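PDB 2EO4: HIT domain-containing protein, which is a zinc-binding member of the histidine triad family that probably acts as a nucleotide hydrolase, possibly with adenylylsulfatase activity. Local coordinates for residues V62-L67 with E137-K142; G34-I39 with L67-A72. One frame throughout, in Å; residues are numbered along the deposited sequence.

Overall arrangement
Interactions 1 and 2 lie at successive parts of one element, helix 52-72, and share Leu67; their centres are about 10 Å apart. Along the chain their segments alternate: residues 34-39 (loop, then strand), then 62-67 and 67-72 on the helix, then 137-142 on helix 122-143. Interaction 2 sets the C-terminal end of helix 52-72 against strand 36-40 of the antiparallel sheet, near the centre of the chain, while interaction 1 brings the later helix onto the same helix farther out. The two meet where Leu139 CD1 lies 3.3 Å from Gly68 N. The helix is thus packed on both sheet and second helix, and also touches the second subunit in both contacts.

Interaction 1 of 2, residues V62-L67 with E137-K142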
ATOM      1  N   VAL A  62       4.545   8.670   2.328  1.00 20.61           N
ATOM      2  CA  VAL A  62       3.148   8.257   2.400  1.00 20.32           C
ATOM      3  C   VAL A  62       2.610   8.477   3.820  1.00 20.22           C
ATOM      4  O   VAL A  62       1.489   8.952   3.999  1.00 21.21           O
ATOM      5  CB  VAL A  62       2.992   6.772   1.991  1.00 20.86           C
ATOM      6  CG1 VAL A  62       1.589   6.266   2.330  1.00 20.50           C
ATOM      7  CG2 VAL A  62       3.228   6.637   0.496  1.00 21.16           C
ATOM      8  N   LYS A  63       3.408   8.155   4.831  1.00 20.49           N
ATOM      9  CA  LYS A  63       2.944   8.367   6.207  1.00 21.20           C
ATOM     10  C   LYS A  63       2.668   9.849   6.470  1.00 21.29           C
ATOM     11  O   LYS A  63       1.600  10.216   6.959  1.00 20.41           O
ATOM     12  CB  LYS A  63       3.972   7.872   7.231  1.00 21.99           C
ATOM     13  CG  LYS A  63       3.528   8.130   8.679  1.00 22.59           C
ATOM     14  CD  LYS A  63       4.552   7.673   9.716  1.00 24.91           C
ATOM     15  CE  LYS A  63       4.095   8.056  11.122  1.00 26.19           C
ATOM     16  NZ  LYS A  63       5.010   7.564  12.199  1.00 26.49           N
ATOM     17  N   LEU A  64       3.641  10.699   6.156  1.00 21.72           N
ATOM     18  CA  LEU A  64       3.492  12.136   6.374  1.00 23.21           C
ATOM     19  C   LEU A  64       2.276  12.715   5.659  1.00 23.16           C
ATOM     20  O   LEU A  64       1.448  13.402   6.266  1.00 24.57           O
ATOM     21  CB  LEU A  64       4.747  12.880   5.907  1.00 24.40           C
ATOM     22  CG  LEU A  64       4.649  14.411   5.906  1.00 27.11           C
ATOM     23  CD1 LEU A  64       4.358  14.906   7.315  1.00 25.57           C
ATOM     24  CD2 LEU A  64       5.948  15.014   5.383  1.00 26.89           C
ATOM     25  N   VAL A  65       2.171  12.441   4.363  1.00 22.20           N
ATOM     26  CA  VAL A  65       1.059  12.957   3.582  1.00 21.47           C
ATOM     27  C   VAL A  65      -0.276  12.413   4.083  1.00 21.14           C
ATOM     28  O   VAL A  65      -1.261  13.146   4.130  1.00 22.05           O
ATOM     29  CB  VAL A  65       1.244  12.634   2.085  1.00 22.26           C
ATOM     30  CG1 VAL A  65       0.035  13.117   1.285  1.00 21.49           C
ATOM     31  CG2 VAL A  65       2.515  13.312   1.577  1.00 21.86           C
ATOM     32  N   SER A  66      -0.306  11.138   4.466  1.00 21.49           N
ATOM     33  CA  SER A  66      -1.534  10.537   4.977  1.00 20.61           C
ATOM     34  C   SER A  66      -1.961  11.252   6.261  1.00 20.68           C
ATOM     35  O   SER A  66      -3.134  11.581   6.435  1.00 21.53           O
ATOM     36  CB  SER A  66      -1.336   9.041   5.255  1.00 22.35           C
ATOM     37  OG  SER A  66      -1.162   8.309   4.047  1.00 20.81           O
ATOM     38  N   LEU A  67      -1.014  11.483   7.167  1.00 22.16           N
ATOM     39  CA  LEU A  67      -1.346  12.179   8.408  1.00 22.44           C
ATOM     40  C   LEU A  67      -1.894  13.563   8.071  1.00 23.69           C
ATOM     41  O   LEU A  67      -2.878  14.015   8.661  1.00 24.25           O
ATOM     42  CB  LEU A  67      -0.109  12.305   9.303  1.00 23.38           C
ATOM     43  CG  LEU A  67       0.312  11.028  10.037  1.00 24.40           C
ATOM     44  CD1 LEU A  67       1.682  11.208  10.673  1.00 26.85           C
ATOM     45  CD2 LEU A  67      -0.735  10.684  11.092  1.00 25.15           C
ATOM     46  N   GLU A 137       2.335  21.245   6.863  1.00 24.50           N
ATOM     47  CA  GLU A 137       3.299  22.189   7.421  1.00 25.10           C
ATOM     48  C   GLU A 137       3.311  22.067   8.937  1.00 24.24           C
ATOM     49  O   GLU A 137       4.374  22.056   9.554  1.00 25.40           O
ATOM     50  CB  GLU A 137       2.949  23.621   7.009  1.00 25.92           C
ATOM     51  CG  GLU A 137       2.947  23.805   5.508  1.00 28.74           C
ATOM     52  CD  GLU A 137       2.389  25.141   5.077  1.00 30.10           C
ATOM     53  OE1 GLU A 137       1.442  25.637   5.725  1.00 29.33           O
ATOM     54  OE2 GLU A 137       2.891  25.684   4.074  1.00 35.60           O
ATOM     55  N   ASN A 138       2.128  21.961   9.533  1.00 24.61           N
ATOM     56  CA  ASN A 138       2.027  21.831  10.982  1.00 25.67           C
ATOM     57  C   ASN A 138       2.682  20.541  11.467  1.00 27.18           C
ATOM     58  O   ASN A 138       3.333  20.515  12.512  1.00 25.64           O
ATOM     59  CB  ASN A 138       0.564  21.866  11.420  1.00 26.88           C
ATOM     60  CG  ASN A 138       0.401  21.701  12.919  1.00 29.82           C
ATOM     61  OD1 ASN A 138       0.921  22.493  13.704  1.00 29.92           O
ATOM     62  ND2 ASN A 138      -0.324  20.664  13.324  1.00 30.82           N
ATOM     63  N   LEU A 139       2.516  19.463  10.708  1.00 26.42           N
ATOM     64  CA  LEU A 139       3.126  18.199  11.095  1.00 27.61           C
ATOM     65  C   LEU A 139       4.647  18.309  11.091  1.00 29.26           C
ATOM     66  O   LEU A 139       5.323  17.677  11.897  1.00 30.43           O
ATOM     67  CB  LEU A 139       2.668  17.079  10.152  1.00 26.86           C
ATOM     68  CG  LEU A 139       1.234  16.611  10.394  1.00 29.04           C
ATOM     69  CD1 LEU A 139       0.761  15.762   9.216  1.00 29.98           C
ATOM     70  CD2 LEU A 139       1.168  15.821  11.692  1.00 30.66           C
ATOM     71  N   LYS A 140       5.189  19.116  10.186  1.00 29.55           N
ATOM     72  CA  LYS A 140       6.632  19.290  10.124  1.00 33.57           C
ATOM     73  C   LYS A 140       7.123  20.130  11.302  1.00 35.95           C
ATOM     74  O   LYS A 140       8.279  20.028  11.712  1.00 36.68           O
ATOM     75  CB  LYS A 140       7.030  19.966   8.812  1.00 34.19           C
ATOM     76  CG  LYS A 140       6.859  19.085   7.587  1.00 36.03           C
ATOM     77  CD  LYS A 140       7.248  19.832   6.322  1.00 40.44           C
ATOM     78  CE  LYS A 140       7.444  18.874   5.160  1.00 42.32           C
ATOM     79  NZ  LYS A 140       8.536  17.901   5.459  1.00 43.69           N
ATOM     80  N   ARG A 141       6.233  20.953  11.845  1.00 37.68           N
ATOM     81  CA  ARG A 141       6.587  21.820  12.961  1.00 42.76           C
ATOM     82  C   ARG A 141       6.498  21.129  14.317  1.00 45.61           C
ATOM     83  O   ARG A 141       7.218  21.492  15.248  1.00 47.44           O
ATOM     84  CB  ARG A 141       5.693  23.065  12.971  1.00 42.42           C
ATOM     85  CG  ARG A 141       6.111  24.088  14.015  1.00 43.37           C
ATOM     86  CD  ARG A 141       5.053  25.147  14.257  1.00 43.57           C
ATOM     87  NE  ARG A 141       4.886  26.069  13.139  1.00 41.54           N
ATOM     88  CZ  ARG A 141       3.815  26.106  12.351  1.00 43.68           C
ATOM     89  NH1 ARG A 141       2.807  25.262  12.552  1.00 44.02           N
ATOM     90  NH2 ARG A 141       3.735  27.012  11.383  1.00 40.80           N
ATOM     91  N   LYS A 142       5.622  20.135  14.438  1.00 48.73           N
ATOM     92  CA  LYS A 142       5.472  19.438  15.711  1.00 51.62           C
ATOM     93  C   LYS A 142       6.126  18.058  15.765  1.00 52.73           C
ATOM     94  O   LYS A 142       6.358  17.525  16.851  1.00 53.80           O
ATOM     95  CB  LYS A 142       3.988  19.328  16.081  1.00 52.71           C
ATOM     96  CG  LYS A 142       3.142  18.490  15.140  1.00 54.27           C
ATOM     97  CD  LYS A 142       1.691  18.477  15.606  1.00 55.65           C
ATOM     98  CE  LYS A 142       0.828  17.553  14.759  1.00 56.84           C
ATOM     99  NZ  LYS A 142       1.258  16.130  14.872  1.00 58.56           N
TER
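Leu139 presses a methyl group onto helix 52-72, where CD1 lies 3.6 Å from Leu67 CB and 3.8 Å from the carbonyl oxygen Leu64 O. With CG turned anti to its own carbonyl carbon (chi1 -75°) and CD1 extended away from CA, the branch ending in CD1 points outward, and its tip meets helix backbone as well as side chain. The evidence for backbone contact is direct, since Leu139 CD1 is also 3.6 Å from the carbonyl carbon Leu67 C. Nearer its root, Leu139 CB takes up Leu64 CD1 at 4.0 Å. The two leucines run past each other in opposite directions, which lets each end lie alongside the base or backbone of its partner.

The segment axes approach to 10.1 Å at 117° between their N-to-C directions, and 199 Å² of surface is buried, both sides summed. Helix 52-72 is the helix laid on the antiparallel sheet of this HIT fold: Val62, Val65 and Ser66 touch strands 77-84 or 97-102, whereas Leu64 and Leu67 meet helix 122-143. Leu67 additionally packs on Leu48 of the second subunit.

Lys140 follows at the more exposed margin. Its chain crosses Leu64 at about a right angle, and a bend at chi4 (-61°) brings the amine round so that NZ stands 3.9 Å from Leu64 CD2, a contact without a polar partner on the leucine. Tyr17 of strand 15-18 touches both Leu64 and Lys140. At Arg141 the backbone is hydrogen-bonded to Trp148 and Gly149, which ties the chain's C-terminal tail to this end of helix 122-143.

Interaction 2 of 2, residues G34-I39 with L67-A72; sequences GHTLVI and LGIKDA
Ile69 reaches from helix 52-72 to Thr36 through a single methyl, and the packing here is tight: CD1 stands 3.5 Å from Thr36 CB, shorter than usual for two carbons, and 3.4 Å from Thr36 OG1. Its chi2 of 171° stretches the branch out, carrying CD1 to the strand. Ile69 CD1 also lies 3.9 Å from Gly34 O, which Ile69 CG2 approaches to 4.0 Å. At Gly34 the close fit extends to the backbone. A beta carbon would come 3.7 Å from Ile69 CG2 and, at the positive phi of 94°, would also jam against the preceding carbonyl oxygen.

The polar component lies within residues 34-39. Thr36 OG1, beside its own backbone N, donates to Gly34 O at 2.9 Å, coming from above the carbonyl plane by 40°; the bond links the first residue of the strand to the loop before it and fixes the hydroxyl next to the isoleucine methyl. Replacing Thr36 with an alanine would probably leave Gly34 O without this donor and open a gap beside Ile69 CD1.

Backbone hydrogen bonds place Thr36 against Ile99 and Leu37 against Ile25, so strand 36-40 runs inside the sheet between 97-102 and 22-26. His35 NE2 bonds His98 ND1 of the predicted histidine triad motif, and the Thr36 side chain is about 9 Å from that of His96, predicted to form the tele-AMP-histidine intermediate. On the helix side, Ile69 also packs on Pro101 of strand 97-102 and on Ile132 of helix 122-143, whose Tyr124 OH is hydrogen-bonded to Gly34 N.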
ATOM      1  N   GLY A  34     -10.317  14.566  -1.178  1.00 26.08           N
ATOM      2  CA  GLY A  34      -8.948  14.553  -0.691  1.00 24.99           C
ATOM      3  C   GLY A  34      -8.081  13.438  -1.259  1.00 24.51           C
ATOM      4  O   GLY A  34      -6.912  13.322  -0.895  1.00 23.61           O
ATOM      5  N   HIS A  35      -8.653  12.622  -2.143  1.00 22.04           N
ATOM      6  CA  HIS A  35      -7.931  11.516  -2.777  1.00 22.18           C
ATOM      7  C   HIS A  35      -6.632  12.076  -3.358  1.00 22.01           C
ATOM      8  O   HIS A  35      -6.648  12.994  -4.180  1.00 21.87           O
ATOM      9  CB  HIS A  35      -8.811  10.908  -3.880  1.00 23.14           C
ATOM     10  CG  HIS A  35      -8.226   9.700  -4.549  1.00 24.08           C
ATOM     11  ND1 HIS A  35      -8.917   8.979  -5.500  1.00 25.71           N
ATOM     12  CD2 HIS A  35      -7.016   9.104  -4.432  1.00 22.89           C
ATOM     13  CE1 HIS A  35      -8.157   7.993  -5.941  1.00 23.96           C
ATOM     14  NE2 HIS A  35      -6.997   8.045  -5.310  1.00 23.95           N
ATOM     15  N   THR A  36      -5.508  11.513  -2.923  1.00 21.59           N
ATOM     16  CA  THR A  36      -4.192  11.971  -3.349  1.00 21.17           C
ATOM     17  C   THR A  36      -3.292  10.825  -3.791  1.00 22.31           C
ATOM     18  O   THR A  36      -3.460   9.686  -3.355  1.00 20.71           O
ATOM     19  CB  THR A  36      -3.508  12.733  -2.190  1.00 23.54           C
ATOM     20  OG1 THR A  36      -4.262  13.914  -1.907  1.00 24.16           O
ATOM     21  CG2 THR A  36      -2.068  13.113  -2.539  1.00 23.60           C
ATOM     22  N   LEU A  37      -2.342  11.138  -4.667  1.00 22.01           N
ATOM     23  CA  LEU A  37      -1.399  10.149  -5.167  1.00 23.91           C
ATOM     24  C   LEU A  37       0.007  10.560  -4.740  1.00 23.64           C
ATOM     25  O   LEU A  37       0.406  11.705  -4.934  1.00 24.08           O
ATOM     26  CB  LEU A  37      -1.481  10.082  -6.691  1.00 25.81           C
ATOM     27  CG  LEU A  37      -2.934   9.994  -7.163  1.00 29.16           C
ATOM     28  CD1 LEU A  37      -3.044  10.308  -8.632  1.00 32.50           C
ATOM     29  CD2 LEU A  37      -3.476   8.608  -6.839  1.00 28.03           C
ATOM     30  N   VAL A  38       0.744   9.630  -4.141  1.00 22.35           N
ATOM     31  CA  VAL A  38       2.107   9.910  -3.708  1.00 22.55           C
ATOM     32  C   VAL A  38       3.007   9.202  -4.701  1.00 22.62           C
ATOM     33  O   VAL A  38       2.843   8.008  -4.960  1.00 21.08           O
ATOM     34  CB  VAL A  38       2.382   9.371  -2.293  1.00 21.61           C
ATOM     35  CG1 VAL A  38       3.807   9.724  -1.875  1.00 23.89           C
ATOM     36  CG2 VAL A  38       1.381   9.963  -1.311  1.00 23.18           C
ATOM     37  N   ILE A  39       3.959   9.934  -5.262  1.00 23.08           N
ATOM     38  CA  ILE A  39       4.827   9.344  -6.262  1.00 24.01           C
ATOM     39  C   ILE A  39       6.300   9.693  -6.158  1.00 24.88           C
ATOM     40  O   ILE A  39       6.671  10.757  -5.652  1.00 24.27           O
ATOM     41  CB  ILE A  39       4.413   9.791  -7.683  1.00 26.20           C
ATOM     42  CG1 ILE A  39       4.660  11.298  -7.832  1.00 28.05           C
ATOM     43  CG2 ILE A  39       2.942   9.499  -7.929  1.00 25.90           C
ATOM     44  CD1 ILE A  39       4.485  11.827  -9.242  1.00 30.92           C
ATOM     45  N   LEU A  67      -1.014  11.483   7.167  1.00 22.16           N
ATOM     46  CA  LEU A  67      -1.346  12.179   8.408  1.00 22.44           C
ATOM     47  C   LEU A  67      -1.894  13.563   8.071  1.00 23.69           C
ATOM     48  O   LEU A  67      -2.878  14.015   8.661  1.00 24.25           O
ATOM     49  CB  LEU A  67      -0.109  12.305   9.303  1.00 23.38           C
ATOM     50  CG  LEU A  67       0.312  11.028  10.037  1.00 24.40           C
ATOM     51  CD1 LEU A  67       1.682  11.208  10.673  1.00 26.85           C
ATOM     52  CD2 LEU A  67      -0.735  10.684  11.092  1.00 25.15           C
ATOM     53  N   GLY A  68      -1.257  14.224   7.111  1.00 24.88           N
ATOM     54  CA  GLY A  68      -1.689  15.550   6.705  1.00 25.01           C
ATOM     55  C   GLY A  68      -3.101  15.564   6.151  1.00 25.75           C
ATOM     56  O   GLY A  68      -3.916  16.405   6.522  1.00 24.51           O
ATOM     57  N   ILE A  69      -3.397  14.631   5.250  1.00 23.92           N
ATOM     58  CA  ILE A  69      -4.727  14.559   4.659  1.00 23.56           C
ATOM     59  C   ILE A  69      -5.791  14.221   5.700  1.00 23.94           C
ATOM     60  O   ILE A  69      -6.852  14.847   5.730  1.00 25.30           O
ATOM     61  CB  ILE A  69      -4.778  13.506   3.530  1.00 22.67           C
ATOM     62  CG1 ILE A  69      -3.894  13.956   2.364  1.00 24.11           C
ATOM     63  CG2 ILE A  69      -6.224  13.307   3.059  1.00 23.66           C
ATOM     64  CD1 ILE A  69      -3.701  12.897   1.278  1.00 24.01           C
ATOM     65  N   LYS A  70      -5.512  13.241   6.557  1.00 25.36           N
ATOM     66  CA  LYS A  70      -6.484  12.843   7.567  1.00 27.26           C
ATOM     67  C   LYS A  70      -6.873  14.037   8.430  1.00 28.76           C
ATOM     68  O   LYS A  70      -8.046  14.234   8.751  1.00 28.86           O
ATOM     69  CB  LYS A  70      -5.928  11.729   8.457  1.00 28.41           C
ATOM     70  CG  LYS A  70      -6.944  11.239   9.483  1.00 31.61           C
ATOM     71  CD  LYS A  70      -6.401  10.138  10.381  1.00 34.07           C
ATOM     72  CE  LYS A  70      -7.471   9.698  11.377  1.00 36.50           C
ATOM     73  NZ  LYS A  70      -6.955   8.734  12.384  1.00 39.93           N
ATOM     74  N   ASP A  71      -5.880  14.834   8.798  1.00 28.52           N
ATOM     75  CA  ASP A  71      -6.118  16.012   9.622  1.00 29.43           C
ATOM     76  C   ASP A  71      -6.907  17.070   8.855  1.00 29.68           C
ATOM     77  O   ASP A  71      -7.899  17.604   9.358  1.00 31.81           O
ATOM     78  CB  ASP A  71      -4.781  16.596  10.084  1.00 30.77           C
ATOM     79  CG  ASP A  71      -4.951  17.834  10.946  1.00 34.59           C
ATOM     80  OD1 ASP A  71      -5.534  17.719  12.044  1.00 33.94           O
ATOM     81  OD2 ASP A  71      -4.503  18.917  10.518  1.00 35.37           O
ATOM     82  N   ALA A  72      -6.472  17.356   7.631  1.00 29.63           N
ATOM     83  CA  ALA A  72      -7.104  18.370   6.789  1.00 28.92           C
ATOM     84  C   ALA A  72      -8.579  18.139   6.469  1.00 30.60           C
ATOM     85  O   ALA A  72      -9.382  19.066   6.554  1.00 30.02           O
ATOM     86  CB  ALA A  72      -6.314  18.529   5.492  1.00 30.02           C
TER